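Local coordinates for CAMK/CAMK2 protein kinase (Salpingoeca rosetta, PDB 5IG1) that probably transfers phosphate from ATP to serine and threonine residues of proteins, as a calmodulin-binding kinase; this chain carries its kinase domain, at residues F112-L126 and W275-R287. Sequence-based numbering, arbitrary orientation.
Sequences FYNEKDASACMHQIL and WIARRDVPGSVHR
The indole of W275 takes S119 CB over one face, 3.7 Å from the centroid of the six-membered ring, a CH-pi contact. P282 CB lies over the same face, also offset toward the rim. At the edge, in the ring plane, W275 NE1 gives a nearly straight hydrogen bond to E115 OE1 (2.8 Å). The ring packs as a knob among E115, A118, S119 and M122. G283 N also donates to E115 OE1, at 2.8 Å, from the opposite face of the carboxylate plane. T246 adds a third bond to this oxygen. E115 OE2 reaches R287 NE through a water. With an alanine here instead of W275, a gap would probably open beside S119 and P282, and the buried E115 carboxylate would lose one of its donors.

In this kinase C-lobe, segment 275-287 leaves helix 274-277 and runs along the start of helix 115-134. With OG turned opposite the backbone N (chi1 -175°), the S119 hydroxyl faces helix 274-277 and donates to W275 O at 2.6 Å, in the carbonyl plane. The next residue, I276, packs as a second knob among S119, M122, H123 and L126, and its CG2 meets the edge of the H123 ring. K116 stretches over P282 and bends at its last torsion (chi4 -62°), bringing NZ to P282 O (3.0 Å).

N114 is the N-cap. Its OD1 accepts from D117 N, while ND2 donates to S284 O from above the carbonyl plane (3.0 Å). Y113 N donates to H286 ND1, close to the imidazole plane. H286 NE2 bonds to Q288. R287 N returns a nearly straight bond to Y113 O, at 2.9 Å. The F112 and H286 rings lie near parallel but slid apart.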
loop_
_atom_site.group_PDB
_atom_site.type_symbol
_atom_site.label_atom_id
_atom_site.label_comp_id
_atom_site.label_asym_id
_atom_site.label_seq_id
_atom_site.Cartn_x
_atom_site.Cartn_y
_atom_site.Cartn_z
ATOM N N PHE A 112 11.554 13.621 14.559
ATOM C CA PHE A 112 12.800 13.115 14.006
ATOM C C PHE A 112 12.464 12.071 12.957
ATOM O O PHE A 112 11.711 11.131 13.227
ATOM C CB PHE A 112 13.697 12.516 15.094
ATOM C CG PHE A 112 15.002 11.978 14.580
ATOM C CD1 PHE A 112 16.067 12.828 14.331
ATOM C CD2 PHE A 112 15.172 10.619 14.369
ATOM C CE1 PHE A 112 17.275 12.334 13.871
ATOM C CE2 PHE A 112 16.374 10.118 13.906
ATOM C CZ PHE A 112 17.427 10.978 13.651
ATOM N N TYR A 113 13.014 12.248 11.763
ATOM C CA TYR A 113 12.758 11.341 10.654
ATOM C C TYR A 113 13.974 11.388 9.746
ATOM O O TYR A 113 14.381 12.469 9.309
ATOM C CB TYR A 113 11.485 11.732 9.898
ATOM C CG TYR A 113 11.221 10.911 8.664
ATOM C CD1 TYR A 113 10.769 9.606 8.761
ATOM C CD2 TYR A 113 11.416 11.444 7.401
ATOM C CE1 TYR A 113 10.525 8.848 7.632
ATOM C CE2 TYR A 113 11.174 10.701 6.269
ATOM C CZ TYR A 113 10.733 9.397 6.385
ATOM O OH TYR A 113 10.491 8.641 5.257
ATOM N N ASN A 114 14.563 10.226 9.486
ATOM C CA ASN A 114 15.778 10.141 8.699
ATOM C C ASN A 114 15.674 8.939 7.772
ATOM O O ASN A 114 14.681 8.205 7.778
ATOM C CB ASN A 114 17.012 10.057 9.604
ATOM C CG ASN A 114 16.978 8.863 10.535
ATOM O OD1 ASN A 114 15.934 8.247 10.745
ATOM N ND2 ASN A 114 18.130 8.538 11.111
ATOM N N GLU A 115 16.723 8.734 6.972
ATOM C CA GLU A 115 16.711 7.634 6.018
ATOM C C GLU A 115 16.574 6.294 6.715
ATOM O O GLU A 115 16.052 5.349 6.123
ATOM C CB GLU A 115 17.983 7.628 5.173
ATOM C CG GLU A 115 18.099 8.715 4.139
ATOM C CD GLU A 115 19.318 8.507 3.274
ATOM O OE1 GLU A 115 19.783 7.349 3.204
ATOM O OE2 GLU A 115 19.817 9.488 2.679
ATOM N N LYS A 116 17.071 6.178 7.949
ATOM C CA LYS A 116 16.961 4.912 8.667
ATOM C C LYS A 116 15.505 4.568 8.949
ATOM O O LYS A 116 15.091 3.416 8.778
ATOM C CB LYS A 116 17.775 4.970 9.960
ATOM C CG LYS A 116 19.268 5.159 9.742
ATOM C CD LYS A 116 20.019 5.172 11.053
ATOM C CE LYS A 116 21.477 5.563 10.858
ATOM N NZ LYS A 116 22.199 4.595 9.994
ATOM N N ASP A 117 14.711 5.556 9.373
ATOM C CA ASP A 117 13.278 5.330 9.532
ATOM C C ASP A 117 12.640 4.935 8.206
ATOM O O ASP A 117 11.858 3.979 8.136
ATOM C CB ASP A 117 12.607 6.579 10.100
ATOM C CG ASP A 117 13.145 6.959 11.461
ATOM O OD1 ASP A 117 13.957 6.185 12.008
ATOM O OD2 ASP A 117 12.748 8.020 11.991
ATOM N N ALA A 118 12.975 5.663 7.136
ATOM C CA ALA A 118 12.421 5.343 5.826
ATOM C C ALA A 118 12.816 3.940 5.388
ATOM O O ALA A 118 12.056 3.264 4.682
ATOM C CB ALA A 118 12.880 6.378 4.799
ATOM N N SER A 119 13.988 3.481 5.812
ATOM C CA SER A 119 14.455 2.147 5.480
ATOM C C SER A 119 13.750 1.094 6.314
ATOM O O SER A 119 13.572 -0.034 5.853
ATOM C CB SER A 119 15.971 2.062 5.675
ATOM O OG SER A 119 16.477 0.806 5.253
ATOM N N ALA A 120 13.369 1.429 7.545
ATOM C CA ALA A 120 12.569 0.510 8.345
ATOM C C ALA A 120 11.183 0.345 7.738
ATOM O O ALA A 120 10.684 -0.779 7.586
ATOM C CB ALA A 120 12.477 1.017 9.782
ATOM N N CYS A 121 10.553 1.463 7.367
ATOM C CA CYS A 121 9.264 1.398 6.687
ATOM C C CYS A 121 9.371 0.583 5.406
ATOM O O CYS A 121 8.599 -0.361 5.184
ATOM C CB CYS A 121 8.763 2.810 6.385
ATOM S SG CYS A 121 8.464 3.825 7.834
ATOM N N MET A 122 10.339 0.926 4.557
ATOM C CA MET A 122 10.482 0.213 3.295
ATOM C C MET A 122 10.837 -1.242 3.517
ATOM O O MET A 122 10.477 -2.096 2.706
ATOM C CB MET A 122 11.538 0.883 2.420
ATOM C CG MET A 122 10.996 2.066 1.664
ATOM S SD MET A 122 9.678 1.515 0.579
ATOM C CE MET A 122 10.523 0.186 -0.266
ATOM N N HIS A 123 11.559 -1.544 4.589
ATOM C CA HIS A 123 11.865 -2.932 4.891
ATOM C C HIS A 123 10.589 -3.704 5.183
ATOM O O HIS A 123 10.388 -4.807 4.664
ATOM C CB HIS A 123 12.830 -3.019 6.072
ATOM C CG HIS A 123 13.125 -4.422 6.497
ATOM N ND1 HIS A 123 14.225 -5.124 6.050
ATOM C CD2 HIS A 123 12.445 -5.267 7.308
ATOM C CE1 HIS A 123 14.218 -6.333 6.580
ATOM N NE2 HIS A 123 13.148 -6.445 7.345
ATOM N N GLN A 124 9.707 -3.133 6.010
ATOM C CA GLN A 124 8.449 -3.807 6.308
ATOM C C GLN A 124 7.582 -3.957 5.060
ATOM O O GLN A 124 7.042 -5.045 4.798
ATOM C CB GLN A 124 7.713 -3.043 7.401
ATOM C CG GLN A 124 8.555 -2.864 8.647
ATOM C CD GLN A 124 7.927 -1.915 9.645
ATOM O OE1 GLN A 124 6.838 -2.168 10.152
ATOM N NE2 GLN A 124 8.608 -0.805 9.924
ATOM N N ILE A 125 7.441 -2.883 4.279
ATOM C CA ILE A 125 6.681 -2.958 3.034
ATOM C C ILE A 125 7.252 -4.046 2.133
ATOM O O ILE A 125 6.522 -4.890 1.600
ATOM C CB ILE A 125 6.677 -1.590 2.327
ATOM C CG1 ILE A 125 6.056 -0.524 3.226
ATOM C CG2 ILE A 125 5.950 -1.673 0.983
ATOM C CD1 ILE A 125 6.220 0.873 2.694
ATOM N N LEU A 126 8.574 -4.055 1.975
ATOM C CA LEU A 126 9.215 -5.021 1.092
ATOM C C LEU A 126 9.026 -6.444 1.593
ATOM O O LEU A 126 8.833 -7.356 0.792
ATOM C CB LEU A 126 10.704 -4.700 0.941
ATOM C CG LEU A 126 11.042 -3.575 -0.038
ATOM C CD1 LEU A 126 12.538 -3.324 -0.049
ATOM C CD2 LEU A 126 10.552 -3.911 -1.439
ATOM N N TRP A 275 21.078 -0.677 1.526
ATOM C CA TRP A 275 20.281 0.369 2.159
ATOM C C TRP A 275 19.107 -0.196 2.951
ATOM O O TRP A 275 18.563 0.505 3.811
ATOM C CB TRP A 275 19.776 1.358 1.107
ATOM C CG TRP A 275 19.221 2.623 1.686
ATOM C CD1 TRP A 275 19.923 3.736 2.043
ATOM C CD2 TRP A 275 17.845 2.910 1.968
ATOM N NE1 TRP A 275 19.072 4.698 2.529
ATOM C CE2 TRP A 275 17.791 4.214 2.499
ATOM C CE3 TRP A 275 16.656 2.189 1.830
ATOM C CZ2 TRP A 275 16.596 4.810 2.896
ATOM C CZ3 TRP A 275 15.470 2.785 2.212
ATOM C CH2 TRP A 275 15.447 4.080 2.744
ATOM N N ILE A 276 18.716 -1.441 2.689
ATOM C CA ILE A 276 17.590 -2.081 3.370
ATOM C C ILE A 276 18.061 -3.051 4.448
ATOM O O ILE A 276 17.496 -3.097 5.540
ATOM C CB ILE A 276 16.682 -2.800 2.349
ATOM C CG1 ILE A 276 16.117 -1.817 1.324
ATOM C CG2 ILE A 276 15.546 -3.515 3.068
ATOM C CD1 ILE A 276 14.964 -0.995 1.842
ATOM N N ALA A 277 19.095 -3.839 4.155
ATOM C CA ALA A 277 19.524 -4.912 5.045
ATOM C C ALA A 277 20.541 -4.468 6.085
ATOM O O ALA A 277 20.595 -5.052 7.172
ATOM C CB ALA A 277 20.117 -6.064 4.230
ATOM N N ARG A 278 21.355 -3.465 5.773
ATOM C CA ARG A 278 22.370 -2.976 6.695
ATOM C C ARG A 278 21.818 -1.788 7.471
ATOM O O ARG A 278 21.338 -0.816 6.879
ATOM C CB ARG A 278 23.641 -2.591 5.941
ATOM C CG ARG A 278 24.412 -3.779 5.397
ATOM C CD ARG A 278 25.108 -4.534 6.519
ATOM N NE ARG A 278 25.714 -5.781 6.058
ATOM C CZ ARG A 278 26.898 -5.862 5.459
ATOM N NH1 ARG A 278 27.612 -4.765 5.240
ATOM N NH2 ARG A 278 27.368 -7.044 5.078
ATOM N N ARG A 279 21.878 -1.878 8.798
ATOM C CA ARG A 279 21.212 -0.917 9.662
ATOM C C ARG A 279 21.936 0.423 9.721
ATOM O O ARG A 279 21.453 1.339 10.394
ATOM C CB ARG A 279 21.072 -1.516 11.066
ATOM C CG ARG A 279 19.827 -1.093 11.826
ATOM C CD ARG A 279 18.549 -1.675 11.231
ATOM N NE ARG A 279 18.588 -3.133 11.136
ATOM C CZ ARG A 279 18.510 -3.812 9.995
ATOM N NH1 ARG A 279 18.373 -3.166 8.844
ATOM N NH2 ARG A 279 18.559 -5.138 10.002
ATOM N N ASP A 280 23.070 0.562 9.032
ATOM C CA ASP A 280 23.885 1.767 9.121
ATOM C C ASP A 280 24.241 2.348 7.758
ATOM O O ASP A 280 25.029 3.298 7.688
ATOM C CB ASP A 280 25.167 1.485 9.913
ATOM C CG ASP A 280 25.876 0.231 9.448
ATOM O OD1 ASP A 280 26.520 0.272 8.379
ATOM O OD2 ASP A 280 25.791 -0.795 10.154
ATOM N N VAL A 281 23.702 1.800 6.678
ATOM C CA VAL A 281 23.896 2.371 5.350
ATOM C C VAL A 281 22.997 3.595 5.172
ATOM O O VAL A 281 23.491 4.639 4.723
ATOM C CB VAL A 281 23.662 1.313 4.258
ATOM C CG1 VAL A 281 23.524 1.965 2.896
ATOM C CG2 VAL A 281 24.804 0.325 4.259
ATOM N N PRO A 282 21.701 3.549 5.515
ATOM C CA PRO A 282 20.868 4.746 5.331
ATOM C C PRO A 282 21.366 5.921 6.156
ATOM O O PRO A 282 21.985 5.759 7.210
ATOM C CB PRO A 282 19.475 4.294 5.788
ATOM C CG PRO A 282 19.702 3.086 6.598
ATOM C CD PRO A 282 20.892 2.412 5.991
ATOM N N GLY A 283 21.095 7.121 5.645
ATOM C CA GLY A 283 21.516 8.325 6.328
ATOM C C GLY A 283 20.867 8.471 7.690
ATOM O O GLY A 283 19.822 7.887 7.990
ATOM N N SER A 284 21.517 9.276 8.532
ATOM C CA SER A 284 21.073 9.487 9.902
ATOM C C SER A 284 20.529 10.878 10.163
ATOM O O SER A 284 19.749 11.046 11.105
ATOM C CB SER A 284 22.226 9.242 10.877
ATOM O OG SER A 284 23.227 10.225 10.695
ATOM N N VAL A 285 20.913 11.870 9.359
ATOM C CA VAL A 285 20.512 13.245 9.622
ATOM C C VAL A 285 18.998 13.369 9.503
ATOM O O VAL A 285 18.357 12.688 8.691
ATOM C CB VAL A 285 21.243 14.210 8.671
ATOM C CG1 VAL A 285 20.749 14.052 7.240
ATOM C CG2 VAL A 285 21.094 15.651 9.145
ATOM N N HIS A 286 18.418 14.221 10.341
ATOM C CA HIS A 286 16.987 14.492 10.300
ATOM C C HIS A 286 16.639 15.317 9.065
ATOM O O HIS A 286 17.291 16.328 8.779
ATOM C CB HIS A 286 16.574 15.233 11.569
ATOM C CG HIS A 286 15.213 15.846 11.500
ATOM N ND1 HIS A 286 14.062 15.130 11.750
ATOM C CD2 HIS A 286 14.816 17.110 11.220
ATOM C CE1 HIS A 286 13.016 15.927 11.628
ATOM N NE2 HIS A 286 13.445 17.133 11.306
ATOM N N ARG A 287 15.605 14.894 8.336
ATOM C CA ARG A 287 15.174 15.578 7.115
ATOM C C ARG A 287 13.878 16.340 7.396
ATOM O O ARG A 287 12.776 15.870 7.107
ATOM C CB ARG A 287 14.995 14.593 5.963
ATOM C CG ARG A 287 15.906 13.400 6.005
ATOM C CD ARG A 287 16.015 12.738 4.640
ATOM N NE ARG A 287 17.055 13.361 3.829
ATOM C CZ ARG A 287 16.818 14.215 2.843
ATOM N NH1 ARG A 287 15.573 14.542 2.534
ATOM N NH2 ARG A 287 17.827 14.740 2.166
HETATM O O HOH W 1 19.609 11.452 4.579
#